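Local coordinates for protein putative rhamnosidase (Streptomyces avermitilis, PDB 3W5M) that hydrolyses terminal non-reducing alpha-L-rhamnose residues from alpha-L-rhamnosides such as citrus flavonoids and gum arabic, and carries a calcium-dependent rhamnose-binding module, at residues D254-P264 against D275-V283. Sequence-based numbering, arbitrary orientation.
Sequences DASWKSTDHEP and DSGWPAAKV
Thr260 lays its methyl over one face of the Trp278 indole in a CH-pi contact, CG2 standing 3.6 Å from the centroid of the six-membered ring and 16° off its normal. The torsion that sets OG1 anti to the backbone N (chi1 -167°) turns this methyl to the ring. Pro264 reaches the rim instead, its CB 3.9 Å from Trp278 CZ2, while CB of Asp275 stands over the opposite face, toward its rim, so the indole lies between the strand and its own turn. Shortening Trp278 to an alanine is likely to leave the Thr260 methyl and Pro264 without their packing surface and to open a gap beside Asp275.

Next to the ring, Lys258 curls back, bent at chi2 and chi4, and its NZ donates to Trp278 O (2.8 Å, in the carbonyl plane) and to Asp275 O (3.0 Å). The latter oxygen also accepts Trp278 N from its other face, closing the type I turn 275-278 that presents the indole. A water links Lys258 NZ to Asp275 OD1, and OD2 forms a salt bridge with Arg160.

Two backbone bonds join the segments: Ser259 N to Pro279 O at 2.8 Å, almost straight at 172°, and Ala281 N to Trp257 O at 2.8 Å. They flank the single bridge between Lys258 and Ala280.

All this belongs to the CBM67 module. Strand 258-260 edges a five-stranded antiparallel sheet and pairs with strand 156-165 through Lys258 with Arg160 and Thr260 with Trp158; beyond Ala281, the chain enters strand 282-286, antiparallel to strand 139-142.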
# COMPACT_ATOMS: atom_id res chain seq x y z
N ASP A 254 34.14 12.85 27.25
CA ASP A 254 35.58 13.09 27.03
C ASP A 254 36.32 12.83 28.35
O ASP A 254 35.71 12.35 29.31
CB ASP A 254 35.88 14.48 26.42
CG ASP A 254 35.44 15.65 27.32
OD1 ASP A 254 35.37 15.50 28.55
OD2 ASP A 254 35.17 16.73 26.77
N ALA A 255 37.64 13.10 28.40
CA ALA A 255 38.45 12.79 29.59
C ALA A 255 38.20 13.71 30.81
O ALA A 255 38.78 13.51 31.89
CB ALA A 255 39.95 12.77 29.24
N SER A 256 37.35 14.71 30.64
CA SER A 256 36.89 15.51 31.78
C SER A 256 35.90 14.75 32.69
O SER A 256 35.57 15.24 33.79
CB SER A 256 36.27 16.82 31.29
OG SER A 256 37.29 17.60 30.68
N TRP A 257 35.41 13.59 32.24
CA TRP A 257 34.52 12.75 33.03
C TRP A 257 35.36 11.87 33.91
O TRP A 257 36.46 11.46 33.52
CB TRP A 257 33.65 11.83 32.15
CG TRP A 257 32.56 12.56 31.41
CD1 TRP A 257 32.71 13.49 30.41
CD2 TRP A 257 31.16 12.36 31.58
NE1 TRP A 257 31.47 13.89 29.96
CE2 TRP A 257 30.50 13.22 30.67
CE3 TRP A 257 30.39 11.56 32.43
CZ2 TRP A 257 29.09 13.30 30.59
CZ3 TRP A 257 28.99 11.63 32.35
CH2 TRP A 257 28.37 12.50 31.44
N LYS A 258 34.85 11.56 35.10
CA LYS A 258 35.48 10.59 36.00
C LYS A 258 34.83 9.25 35.78
O LYS A 258 33.64 9.19 35.46
CB LYS A 258 35.31 11.01 37.47
CG LYS A 258 36.06 12.25 37.88
CD LYS A 258 37.57 12.04 37.78
CE LYS A 258 38.35 12.95 38.72
NZ LYS A 258 38.47 12.40 40.10
N SER A 259 35.60 8.17 35.95
CA SER A 259 35.07 6.82 35.80
C SER A 259 35.51 5.88 36.91
O SER A 259 36.57 6.10 37.51
CB SER A 259 35.46 6.23 34.43
OG SER A 259 34.85 4.93 34.32
N THR A 260 34.72 4.85 37.19
CA THR A 260 35.17 3.80 38.11
C THR A 260 34.78 2.42 37.63
O THR A 260 33.79 2.29 36.92
CB THR A 260 34.67 4.01 39.56
OG1 THR A 260 35.38 3.13 40.43
CG2 THR A 260 33.15 3.77 39.67
N ASP A 261 35.57 1.42 38.03
CA ASP A 261 35.30 0.01 37.71
C ASP A 261 34.81 -0.86 38.88
O ASP A 261 34.74 -2.08 38.74
CB ASP A 261 36.54 -0.65 37.06
CG ASP A 261 37.79 -0.65 37.98
OD1 ASP A 261 37.81 0.03 39.03
OD2 ASP A 261 38.79 -1.34 37.63
N HIS A 262 34.50 -0.25 40.03
CA HIS A 262 33.90 -0.99 41.16
C HIS A 262 32.57 -0.33 41.42
O HIS A 262 32.51 0.91 41.54
CB HIS A 262 34.77 -0.89 42.42
CG HIS A 262 36.18 -1.35 42.21
ND1 HIS A 262 36.51 -2.68 42.04
CD2 HIS A 262 37.34 -0.65 42.14
CE1 HIS A 262 37.82 -2.78 41.86
NE2 HIS A 262 38.34 -1.57 41.92
N GLU A 263 31.51 -1.14 41.52
CA GLU A 263 30.19 -0.62 41.80
C GLU A 263 30.20 0.42 42.94
O GLU A 263 30.62 0.11 44.07
CB GLU A 263 29.21 -1.73 42.12
CG GLU A 263 27.79 -1.19 42.19
CD GLU A 263 26.78 -2.22 42.60
OE1 GLU A 263 27.03 -3.42 42.35
OE2 GLU A 263 25.73 -1.82 43.17
N PRO A 264 29.78 1.67 42.66
CA PRO A 264 29.85 2.68 43.71
C PRO A 264 28.73 2.57 44.77
O PRO A 264 27.71 1.92 44.55
CB PRO A 264 29.76 4.01 42.95
CG PRO A 264 29.10 3.67 41.66
CD PRO A 264 29.41 2.24 41.35
N ASP A 275 33.73 11.68 44.18
CA ASP A 275 34.34 10.89 43.12
C ASP A 275 35.78 11.33 42.97
O ASP A 275 36.43 11.11 41.93
CB ASP A 275 33.56 11.04 41.81
CG ASP A 275 33.46 12.48 41.35
OD1 ASP A 275 34.18 13.33 41.91
OD2 ASP A 275 32.66 12.78 40.44
N SER A 276 36.31 12.00 44.00
CA SER A 276 37.65 12.55 43.85
C SER A 276 38.72 11.45 43.66
O SER A 276 39.76 11.71 43.05
CB SER A 276 38.00 13.56 44.95
OG SER A 276 38.12 12.92 46.19
N GLY A 277 38.44 10.23 44.11
CA GLY A 277 39.34 9.07 43.93
C GLY A 277 39.14 8.29 42.64
O GLY A 277 39.86 7.31 42.39
N TRP A 278 38.18 8.69 41.80
CA TRP A 278 37.89 8.02 40.52
C TRP A 278 38.89 8.54 39.46
O TRP A 278 39.10 9.75 39.38
CB TRP A 278 36.47 8.37 40.03
CG TRP A 278 35.29 7.74 40.78
CD1 TRP A 278 35.28 7.24 42.05
CD2 TRP A 278 33.96 7.61 40.27
NE1 TRP A 278 34.03 6.77 42.36
CE2 TRP A 278 33.19 7.00 41.29
CE3 TRP A 278 33.34 7.96 39.05
CZ2 TRP A 278 31.83 6.72 41.12
CZ3 TRP A 278 32.00 7.68 38.87
CH2 TRP A 278 31.25 7.04 39.91
N PRO A 279 39.50 7.65 38.66
CA PRO A 279 40.37 8.12 37.58
C PRO A 279 39.58 8.82 36.48
O PRO A 279 38.35 8.64 36.38
CB PRO A 279 40.95 6.82 37.00
CG PRO A 279 40.05 5.74 37.46
CD PRO A 279 39.45 6.18 38.75
N ALA A 280 40.27 9.59 35.64
CA ALA A 280 39.63 10.17 34.46
C ALA A 280 39.17 9.06 33.50
O ALA A 280 39.86 8.04 33.36
CB ALA A 280 40.61 11.09 33.72
N ALA A 281 38.02 9.26 32.86
CA ALA A 281 37.60 8.40 31.77
C ALA A 281 38.64 8.44 30.65
O ALA A 281 39.35 9.45 30.48
CB ALA A 281 36.23 8.81 31.25
N LYS A 282 38.74 7.35 29.90
CA LYS A 282 39.64 7.24 28.76
C LYS A 282 38.84 7.38 27.46
O LYS A 282 37.78 6.75 27.30
CB LYS A 282 40.31 5.86 28.79
CG LYS A 282 41.33 5.65 27.67
CD LYS A 282 41.76 4.20 27.61
CE LYS A 282 42.47 3.89 26.29
NZ LYS A 282 43.53 4.88 25.99
N VAL A 283 39.37 8.19 26.54
CA VAL A 283 38.79 8.26 25.20
C VAL A 283 39.16 6.93 24.51
O VAL A 283 40.37 6.57 24.42
CB VAL A 283 39.32 9.46 24.40
CG1 VAL A 283 38.87 9.41 22.93
CG2 VAL A 283 38.88 10.77 25.04
O HOH W 1 36.34 14.30 40.71